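Local coordinates for protein ATP-dependent helicase FUN30 (Saccharomyces cerevisiae S288c, PDB 5GN1) that uses ATP hydrolysis to remodel nucleosomes in DNA end resection and heterochromatin organization, here represented by the C-terminal part of its ATPase domain, at residues D123-I126 with T127-D131; N178-W181 with M182-G185; I207-F211 with T212-D216; S235-V238 with N239-Q242. One frame throughout, in Å; residues are numbered along the deposited sequence.

Contact 1 of 4, residues D123-I126 with T127-D131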
loop_
_atom_site.group_PDB
_atom_site.type_symbol
_atom_site.label_atom_id
_atom_site.label_comp_id
_atom_site.label_asym_id
_atom_site.label_seq_id
_atom_site.Cartn_x
_atom_site.Cartn_y
_atom_site.Cartn_z
ATOM N N ASP A 123 15.192 11.269 12.474
ATOM C CA ASP A 123 16.451 11.897 12.112
ATOM C C ASP A 123 17.610 11.459 12.945
ATOM O O ASP A 123 18.692 11.269 12.423
ATOM C CB ASP A 123 16.313 13.401 12.010
ATOM C CG ASP A 123 15.445 13.863 10.847
ATOM O OD1 ASP A 123 14.979 13.004 10.081
ATOM O OD2 ASP A 123 15.204 15.077 10.694
ATOM N N LYS A 124 17.387 11.296 14.245
ATOM C CA LYS A 124 18.442 10.871 15.157
ATOM C C LYS A 124 18.799 9.408 14.865
ATOM O O LYS A 124 19.955 9.004 14.997
ATOM C CB LYS A 124 18.068 11.211 16.602
ATOM C CG LYS A 124 17.686 12.664 16.823
ATOM C CD LYS A 124 18.915 13.528 17.057
ATOM C CE LYS A 124 18.535 14.884 17.630
ATOM N NZ LYS A 124 19.676 15.840 17.599
ATOM N N ILE A 125 17.813 8.652 14.419
ATOM C CA ILE A 125 17.980 7.242 14.075
ATOM C C ILE A 125 18.784 6.979 12.785
ATOM O O ILE A 125 19.642 6.097 12.799
ATOM C CB ILE A 125 16.614 6.549 13.962
ATOM C CG1 ILE A 125 15.779 6.816 15.224
ATOM C CG2 ILE A 125 16.786 5.060 13.721
ATOM C CD1 ILE A 125 16.573 6.723 16.498
ATOM N N ILE A 126 18.517 7.700 11.692
ATOM C CA ILE A 126 19.256 7.456 10.478
ATOM C C ILE A 126 20.664 7.984 10.529
ATOM O O ILE A 126 21.551 7.481 9.855
ATOM C CB ILE A 126 18.475 7.920 9.257
ATOM C CG1 ILE A 126 18.248 9.393 9.314
ATOM C CG2 ILE A 126 17.152 7.196 9.174
ATOM C CD1 ILE A 126 17.534 9.897 8.100
ATOM N N THR A 127 20.873 8.995 11.356
ATOM C CA THR A 127 22.203 9.550 11.495
ATOM C C THR A 127 23.098 8.446 11.985
ATOM O O THR A 127 24.104 8.188 11.396
ATOM C CB THR A 127 22.204 10.695 12.483
ATOM O OG1 THR A 127 21.447 11.776 11.963
ATOM C CG2 THR A 127 23.579 11.156 12.736
ATOM N N LYS A 128 22.680 7.718 12.998
ATOM C CA LYS A 128 23.498 6.622 13.504
ATOM C C LYS A 128 23.601 5.479 12.500
ATOM O O LYS A 128 24.631 4.801 12.452
ATOM C CB LYS A 128 22.942 6.117 14.842
ATOM C CG LYS A 128 22.474 7.219 15.808
ATOM C CD LYS A 128 23.508 8.358 15.982
ATOM C CE LYS A 128 22.817 9.728 16.034
ATOM N NZ LYS A 128 23.750 10.878 16.305
ATOM N N MET A 129 22.556 5.235 11.697
ATOM C CA MET A 129 22.626 4.153 10.712
ATOM C C MET A 129 23.534 4.523 9.545
ATOM O O MET A 129 24.204 3.657 8.965
ATOM C CB MET A 129 21.231 3.813 10.179
ATOM C CG MET A 129 20.245 3.334 11.208
ATOM S SD MET A 129 18.583 3.247 10.506
ATOM C CE MET A 129 18.852 2.060 9.204
ATOM N N SER A 130 23.542 5.798 9.212
ATOM C CA SER A 130 24.426 6.238 8.174
ATOM C C SER A 130 25.892 6.126 8.578
ATOM O O SER A 130 26.672 5.586 7.831
ATOM C CB SER A 130 24.086 7.629 7.724
ATOM O OG SER A 130 24.182 8.557 8.734
ATOM N N ASP A 131 26.253 6.566 9.774
ATOM C CA ASP A 131 27.636 6.448 10.211
ATOM C C ASP A 131 27.979 4.977 10.223
ATOM O O ASP A 131 29.014 4.562 9.795
ATOM C CB ASP A 131 27.813 7.034 11.619
ATOM C CG ASP A 131 29.097 6.552 12.313
ATOM O OD1 ASP A 131 29.032 5.644 13.166
ATOM O OD2 ASP A 131 30.178 7.080 11.998
#
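T127 bonds back to D123, one turn earlier on the same helix. Its hydroxyl OG1 donates to D123 O at 2.8 Å. OG1 stands beside the backbone N of T127 (chi1 -66°), which turns it toward the preceding turn. The oxygen D123 O is therefore gripped twice, since T127 N also reaches it in a weak bond of 3.3 Å. K149 also bonds to T127 OG1. The carboxylate of D123 takes no part in this and forms a salt bridge with R118. Two regular backbone bonds follow. M129 N donates to I125 O, and S130 N donates to I126 O. S130 OG lies 2.7 Å from T127 O and 3.1 Å from I126 O, and its single proton could serve either.

The backbone bonds are the i to i+4 pattern at the start of helix 123-133. The helix packs against helix 145-153: I126 and M129 rest on M152, and D131 pairs with K145.

The apolar contact is made by M129. Its sulfur SD lies 4.1 Å from I125 CG2 and 4.4 Å from I126 CG2, so the thioether meets a methyl branch from each of two neighbouring isoleucines. M129 CG also comes close to I125 O. Y121 and Y174 touch M129 as well.

K128 lies along the exposed side. Its chain bends at chi2 and chi3 and folds back over the preceding turn. CE comes to 3.1 Å from K124 O. The two ammonium groups stay apart, with K124 NZ and K128 NZ 6.5 Å from each other.

Contact 2 of 4, residues N178-W181 with M182-G185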
loop_
_atom_site.group_PDB
_atom_site.type_symbol
_atom_site.label_atom_id
_atom_site.label_comp_id
_atom_site.label_asym_id
_atom_site.label_seq_id
_atom_site.Cartn_x
_atom_site.Cartn_y
_atom_site.Cartn_z
ATOM N N ASN A 178 9.264 -5.901 16.674
ATOM C CA ASN A 178 8.147 -5.860 17.593
ATOM C C ASN A 178 6.822 -5.884 16.840
ATOM O O ASN A 178 5.852 -5.249 17.247
ATOM C CB ASN A 178 8.234 -4.629 18.486
ATOM C CG ASN A 178 7.713 -4.892 19.865
ATOM O OD1 ASN A 178 8.458 -5.341 20.736
ATOM N ND2 ASN A 178 6.427 -4.632 20.080
ATOM N N ASP A 179 6.760 -6.617 15.722
ATOM C CA ASP A 179 5.506 -6.809 14.987
ATOM C C ASP A 179 4.877 -5.484 14.557
ATOM O O ASP A 179 3.651 -5.366 14.479
ATOM C CB ASP A 179 4.504 -7.624 15.809
ATOM C CG ASP A 179 4.786 -9.102 15.766
ATOM O OD1 ASP A 179 5.817 -9.495 15.192
ATOM O OD2 ASP A 179 3.973 -9.874 16.309
ATOM N N GLU A 180 5.708 -4.484 14.248
ATOM C CA GLU A 180 5.180 -3.181 13.857
ATOM C C GLU A 180 4.384 -3.256 12.556
ATOM O O GLU A 180 3.497 -2.427 12.322
ATOM C CB GLU A 180 6.328 -2.170 13.722
ATOM C CG GLU A 180 7.002 -1.766 15.039
ATOM C CD GLU A 180 8.176 -2.657 15.433
ATOM O OE1 GLU A 180 8.265 -3.819 14.965
ATOM O OE2 GLU A 180 9.027 -2.180 16.219
ATOM N N TRP A 181 4.683 -4.234 11.700
ATOM C CA TRP A 181 3.932 -4.412 10.460
ATOM C C TRP A 181 2.490 -4.845 10.701
ATOM O O TRP A 181 1.665 -4.704 9.792
ATOM C CB TRP A 181 4.638 -5.423 9.562
ATOM C CG TRP A 181 5.064 -6.672 10.273
ATOM C CD1 TRP A 181 4.361 -7.845 10.377
ATOM C CD2 TRP A 181 6.302 -6.881 10.966
ATOM N NE1 TRP A 181 5.089 -8.771 11.093
ATOM C CE2 TRP A 181 6.277 -8.200 11.478
ATOM C CE3 TRP A 181 7.421 -6.073 11.222
ATOM C CZ2 TRP A 181 7.345 -8.739 12.226
ATOM C CZ3 TRP A 181 8.476 -6.603 11.965
ATOM C CH2 TRP A 181 8.431 -7.929 12.456
ATOM N N MET A 182 2.164 -5.366 11.892
ATOM C CA MET A 182 0.778 -5.686 12.228
ATOM C C MET A 182 -0.029 -4.467 12.658
ATOM O O MET A 182 -1.261 -4.553 12.688
ATOM C CB MET A 182 0.705 -6.731 13.355
ATOM C CG MET A 182 1.549 -7.957 13.126
ATOM S SD MET A 182 1.030 -8.813 11.630
ATOM C CE MET A 182 -0.522 -9.545 12.159
ATOM N N GLN A 183 0.618 -3.344 12.984
ATOM C CA GLN A 183 -0.073 -2.210 13.609
ATOM C C GLN A 183 -0.637 -1.266 12.548
ATOM O O GLN A 183 -0.077 -0.213 12.233
ATOM C CB GLN A 183 0.856 -1.476 14.561
ATOM C CG GLN A 183 1.269 -2.295 15.763
ATOM C CD GLN A 183 2.222 -1.516 16.647
ATOM O OE1 GLN A 183 1.871 -0.460 17.180
ATOM N NE2 GLN A 183 3.436 -2.025 16.800
ATOM N N SER A 184 -1.798 -1.646 12.024
ATOM C CA SER A 184 -2.571 -0.826 11.106
ATOM C C SER A 184 -4.020 -1.270 11.204
ATOM O O SER A 184 -4.293 -2.453 11.402
ATOM C CB SER A 184 -2.071 -0.965 9.665
ATOM O OG SER A 184 -3.051 -0.544 8.738
ATOM N N GLY A 185 -4.946 -0.317 11.058
ATOM C CA GLY A 185 -6.359 -0.669 11.077
ATOM C C GLY A 185 -6.764 -1.559 9.916
ATOM O O GLY A 185 -7.674 -2.385 10.041
HETATM O O HOH W 1 2.715 0.266 12.041
#
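M182 and Q183 close a short 3-10 turn on D179 and E180. The turn lies in the connection that leads into helix 185-200. Two i to i+3 backbone bonds hold it. M182 N donates to D179 O at 3.0 Å, and Q183 N donates to E180 O at 3.1 Å. Both donors stand well above the carbonyl planes rather than in them. A water adds a further link, donating to E180 O and to Q183 O. Q183 is also the centre of an inverse gamma turn.

The polar side chains of E180 and Q183 run side by side in the same direction. Their carboxylate and amide planes are only 15° apart. E180 bends at chi2, and its OE1 takes the N-H of N178 on the syn side, 33° out of the carboxylate plane.

The apolar part is a Met-aromatic contact between neighbours. M182 SD lies 4.6 Å from the centroid of the five-membered ring of W181 and approaches it obliquely. D179 CA lies over one indole face, offset toward the rim. W181 NE1 bonds to T224, and M220 and V221 of helix 212-224 touch the W181 side chain. With an alanine here in place of W181 the indole is gone, which would probably leave a gap against helix 212-224 and T224 without its NE1 partner. The closest ring atom to the sulfur is W181 CD1, 3.7 Å from M182 SD.

Contact 3 of 4, residues I207-F211 with T212-D216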
loop_
_atom_site.group_PDB
_atom_site.type_symbol
_atom_site.label_atom_id
_atom_site.label_comp_id
_atom_site.label_asym_id
_atom_site.label_seq_id
_atom_site.Cartn_x
_atom_site.Cartn_y
_atom_site.Cartn_z
ATOM N N ILE A 207 -5.416 -11.317 -2.820
ATOM C CA ILE A 207 -5.310 -9.977 -2.233
ATOM C C ILE A 207 -4.640 -9.063 -3.256
ATOM O O ILE A 207 -3.533 -9.357 -3.722
ATOM C CB ILE A 207 -4.530 -9.981 -0.911
ATOM C CG1 ILE A 207 -5.099 -11.044 0.027
ATOM C CG2 ILE A 207 -4.618 -8.587 -0.246
ATOM C CD1 ILE A 207 -4.369 -11.159 1.357
ATOM N N PHE A 208 -5.312 -7.961 -3.607
ATOM C CA PHE A 208 -4.811 -7.002 -4.589
ATOM C C PHE A 208 -4.464 -5.670 -3.931
ATOM O O PHE A 208 -5.207 -5.187 -3.070
ATOM C CB PHE A 208 -5.855 -6.734 -5.678
ATOM C CG PHE A 208 -6.058 -7.870 -6.609
ATOM C CD1 PHE A 208 -5.218 -8.046 -7.689
ATOM C CD2 PHE A 208 -7.109 -8.761 -6.415
ATOM C CE1 PHE A 208 -5.407 -9.111 -8.566
ATOM C CE2 PHE A 208 -7.313 -9.817 -7.287
ATOM C CZ PHE A 208 -6.464 -9.994 -8.363
ATOM N N SER A 209 -3.362 -5.052 -4.372
ATOM C CA SER A 209 -3.026 -3.696 -3.954
ATOM C C SER A 209 -2.437 -2.918 -5.119
ATOM O O SER A 209 -1.733 -3.474 -5.966
ATOM C CB SER A 209 -2.020 -3.666 -2.787
ATOM O OG SER A 209 -1.715 -2.320 -2.443
ATOM N N LEU A 210 -2.719 -1.616 -5.144
ATOM C CA LEU A 210 -2.106 -0.731 -6.126
ATOM C C LEU A 210 -0.687 -0.341 -5.749
ATOM O O LEU A 210 -0.007 0.309 -6.550
ATOM C CB LEU A 210 -2.949 0.539 -6.312
ATOM C CG LEU A 210 -4.134 0.408 -7.275
ATOM C CD1 LEU A 210 -5.021 1.641 -7.222
ATOM C CD2 LEU A 210 -3.645 0.166 -8.695
ATOM N N PHE A 211 -0.223 -0.737 -4.567
ATOM C CA PHE A 211 1.060 -0.306 -4.024
ATOM C C PHE A 211 1.935 -1.531 -3.817
ATOM O O PHE A 211 1.598 -2.402 -3.006
ATOM C CB PHE A 211 0.874 0.431 -2.691
ATOM C CG PHE A 211 0.133 1.730 -2.801
ATOM C CD1 PHE A 211 -1.248 1.774 -2.674
ATOM C CD2 PHE A 211 0.822 2.923 -3.008
ATOM C CE1 PHE A 211 -1.936 2.987 -2.770
ATOM C CE2 PHE A 211 0.149 4.138 -3.095
ATOM C CZ PHE A 211 -1.232 4.171 -2.979
ATOM N N THR A 212 3.062 -1.597 -4.531
ATOM C CA THR A 212 4.013 -2.677 -4.266
ATOM C C THR A 212 4.590 -2.588 -2.862
ATOM O O THR A 212 4.913 -3.619 -2.260
ATOM C CB THR A 212 5.145 -2.677 -5.298
ATOM O OG1 THR A 212 5.682 -1.357 -5.426
ATOM C CG2 THR A 212 4.631 -3.159 -6.650
ATOM N N GLN A 213 4.716 -1.368 -2.316
ATOM C CA GLN A 213 5.165 -1.208 -0.931
ATOM C C GLN A 213 4.217 -1.883 0.052
ATOM O O GLN A 213 4.648 -2.408 1.091
ATOM C CB GLN A 213 5.280 0.271 -0.583
ATOM C CG GLN A 213 6.378 1.051 -1.271
ATOM C CD GLN A 213 6.238 2.543 -0.982
ATOM O OE1 GLN A 213 5.273 3.185 -1.411
ATOM N NE2 GLN A 213 7.187 3.091 -0.244
ATOM N N VAL A 214 2.916 -1.835 -0.231
ATOM C CA VAL A 214 1.959 -2.560 0.601
ATOM C C VAL A 214 2.163 -4.066 0.473
ATOM O O VAL A 214 2.125 -4.786 1.474
ATOM C CB VAL A 214 0.518 -2.137 0.254
ATOM C CG1 VAL A 214 -0.510 -3.131 0.836
ATOM C CG2 VAL A 214 0.248 -0.713 0.759
ATOM N N LEU A 215 2.392 -4.569 -0.750
ATOM C CA LEU A 215 2.667 -5.999 -0.925
ATOM C C LEU A 215 3.882 -6.446 -0.108
ATOM O O LEU A 215 3.868 -7.520 0.515
ATOM C CB LEU A 215 2.874 -6.319 -2.409
ATOM C CG LEU A 215 1.616 -6.128 -3.276
ATOM C CD1 LEU A 215 1.870 -6.474 -4.720
ATOM C CD2 LEU A 215 0.450 -6.971 -2.731
ATOM N N ASP A 216 4.943 -5.635 -0.098
ATOM C CA ASP A 216 6.111 -5.939 0.726
ATOM C C ASP A 216 5.737 -6.044 2.199
ATOM O O ASP A 216 6.198 -6.950 2.910
ATOM C CB ASP A 216 7.191 -4.860 0.529
ATOM C CG ASP A 216 7.664 -4.731 -0.927
ATOM O OD1 ASP A 216 7.493 -5.687 -1.716
ATOM O OD2 ASP A 216 8.237 -3.673 -1.283
#
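S209 and F211 meet V214 and L215 where strand 205-209 gives way to helix 212-224. The hydroxyl of S209 lies against the valine, with OG 3.5 Å from V214 CB. S209 CB touches L215 CD2 at 4.1 Å. The V214 CG2 branch comes to 3.7 Å from F211 CB and stands oblique to the phenyl ring.

Backbone bonds tie F211 to V214 and L215. F211 sits at the N-cap position. Its O accepts from L215 N at 3.2 Å, and more weakly from V214 N at 3.1 Å.

In S209 the OG is anti to the backbone N (chi1 179°). This places OG to accept from F211 N at 3.0 Å, a nearly straight bond of 163° that forms an ST turn. S209 OG also bonds to D280, whose carboxylate takes L210 N too. A valine at S209 would lack the hydroxyl, would probably leave F211 N without its acceptor and is likely to disturb the hold of D280 on this turn.

Further out, M105 and R108 of helix 100-110 touch the F211 side chain. D216 forms a salt bridge with R231, and L215 rests on I258 of strand 256-260. The strand-to-helix step from a parallel sheet is a beta-alpha unit of the kind that builds RecA-like lobes, here the C-terminal lobe of an SNF2-family ATPase.

Contact 4 of 4, residues S235-V238 with N239-Q242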
loop_
_atom_site.group_PDB
_atom_site.type_symbol
_atom_site.label_atom_id
_atom_site.label_comp_id
_atom_site.label_asym_id
_atom_site.label_seq_id
_atom_site.Cartn_x
_atom_site.Cartn_y
_atom_site.Cartn_z
ATOM N N SER A 235 6.547 -6.657 -11.669
ATOM C CA SER A 235 7.963 -6.970 -11.812
ATOM C C SER A 235 8.221 -8.451 -12.086
ATOM O O SER A 235 9.308 -8.794 -12.553
ATOM C CB SER A 235 8.734 -6.539 -10.561
ATOM O OG SER A 235 8.706 -7.540 -9.566
ATOM N N THR A 236 7.255 -9.327 -11.803
ATOM C CA THR A 236 7.398 -10.747 -12.115
ATOM C C THR A 236 7.679 -10.939 -13.600
ATOM O O THR A 236 6.921 -10.459 -14.452
ATOM C CB THR A 236 6.113 -11.495 -11.732
ATOM O OG1 THR A 236 5.820 -11.265 -10.355
ATOM C CG2 THR A 236 6.269 -12.993 -11.948
ATOM N N GLN A 237 8.771 -11.643 -13.907
ATOM C CA GLN A 237 9.064 -12.039 -15.282
ATOM C C GLN A 237 7.880 -12.790 -15.874
ATOM O O GLN A 237 7.311 -13.673 -15.225
ATOM C CB GLN A 237 10.316 -12.919 -15.322
ATOM C CG GLN A 237 11.578 -12.238 -14.834
ATOM C CD GLN A 237 11.866 -10.965 -15.604
ATOM O OE1 GLN A 237 11.862 -9.872 -15.040
ATOM N NE2 GLN A 237 12.084 -11.098 -16.903
ATOM N N VAL A 238 7.504 -12.419 -17.107
ATOM C CA VAL A 238 6.312 -12.981 -17.743
ATOM C C VAL A 238 6.369 -14.501 -17.761
ATOM O O VAL A 238 5.372 -15.174 -17.468
ATOM C CB VAL A 238 6.131 -12.419 -19.167
ATOM C CG1 VAL A 238 5.017 -13.167 -19.898
ATOM C CG2 VAL A 238 5.807 -10.940 -19.118
ATOM N N ASN A 239 7.533 -15.071 -18.098
ATOM C CA ASN A 239 7.637 -16.528 -18.135
ATOM C C ASN A 239 7.452 -17.130 -16.744
ATOM O O ASN A 239 6.795 -18.171 -16.596
ATOM C CB ASN A 239 8.977 -16.963 -18.746
ATOM C CG ASN A 239 8.940 -17.030 -20.279
ATOM O OD1 ASN A 239 7.869 -17.085 -20.897
ATOM N ND2 ASN A 239 10.121 -17.039 -20.894
ATOM N N ASP A 240 7.975 -16.461 -15.707
ATOM C CA ASP A 240 7.902 -16.968 -14.335
ATOM C C ASP A 240 6.488 -16.978 -13.755
ATOM O O ASP A 240 6.293 -17.529 -12.664
ATOM C CB ASP A 240 8.787 -16.145 -13.394
ATOM C CG ASP A 240 10.254 -16.244 -13.729
ATOM O OD1 ASP A 240 10.613 -17.051 -14.617
ATOM O OD2 ASP A 240 11.047 -15.509 -13.101
ATOM N N ARG A 241 5.513 -16.367 -14.426
ATOM C CA ARG A 241 4.161 -16.334 -13.884
ATOM C C ARG A 241 3.583 -17.735 -13.721
ATOM O O ARG A 241 2.895 -18.014 -12.732
ATOM C CB ARG A 241 3.262 -15.492 -14.778
ATOM C CG ARG A 241 3.651 -14.031 -14.770
ATOM C CD ARG A 241 2.823 -13.273 -15.739
ATOM N NE ARG A 241 3.173 -11.864 -15.758
ATOM C CZ ARG A 241 2.714 -11.014 -16.667
ATOM N NH1 ARG A 241 1.901 -11.453 -17.621
ATOM N NH2 ARG A 241 3.083 -9.739 -16.635
ATOM N N GLN A 242 3.872 -18.633 -14.670
ATOM C CA GLN A 242 3.206 -19.928 -14.697
ATOM C C GLN A 242 3.575 -20.776 -13.488
ATOM O O GLN A 242 2.708 -21.407 -12.882
ATOM C CB GLN A 242 3.544 -20.662 -15.993
ATOM C CG GLN A 242 2.757 -21.949 -16.143
ATOM C CD GLN A 242 1.264 -21.686 -16.117
ATOM O OE1 GLN A 242 0.568 -22.080 -15.178
ATOM N NE2 GLN A 242 0.765 -21.006 -17.144
HETATM O O HOH W 2 4.493 -9.692 -14.363
HETATM O O HOH W 3 10.238 -12.913 -11.913
#
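R241 reaches back alongside V238 and forms the closer-packed part of this contact. Its chain is extended from CG to NE and runs past the V238 backbone, with CG 3.4 Å from V238 O. V238 CG2 then lies over one face of the guanidinium, 3.8 Å above the plane and offset toward the rim. T236 CG2 meets R241 CG at 4.0 Å, crossing it at a slant. A type I beta turn from V238 to R241 sets this up, closed by R241 N to V238 O at 3.3 Å. T236 OG1 is held by D233 N.

The other side is looser and wet. Q237 and D240 point the same way, with Q237 CB 3.5 Å from D240 OD2, but their amide and carboxylate planes are 72° apart. One water bridges Q237 N and D240 OD2. A second accepts from R241 NH2 at 2.7 Å, in the guanidinium plane, and donates to T236 O.

This turn leads from strand 229-232 into helix 241-250. F266 makes a cation-pi contact with R241. The V238 methyl packs on the guanidinium, while the F266 ring and the water at its edge probably help to accommodate its charge.

Overall arrangement
The four contacts follow one another along the chain, and none touches another. Contacts 2 and 3 are linked by helix 212-224, which begins in contact 3 and packs on W181 and M182 of contact 2. Their centres are 16 Å apart and their nearest atoms about 7 Å. Contact 3 lies closest of the four to the centre of the structure, about 5 Å from it measured centre to centre, on the parallel sheet. Contact 4 follows the edge strand 229-232, its centre 17 Å from that of contact 3. R231 of this strand pairs with D216 of contact 3. Contact 1 sits apart on helix 123-133, its centre 37 Å from that of contact 4.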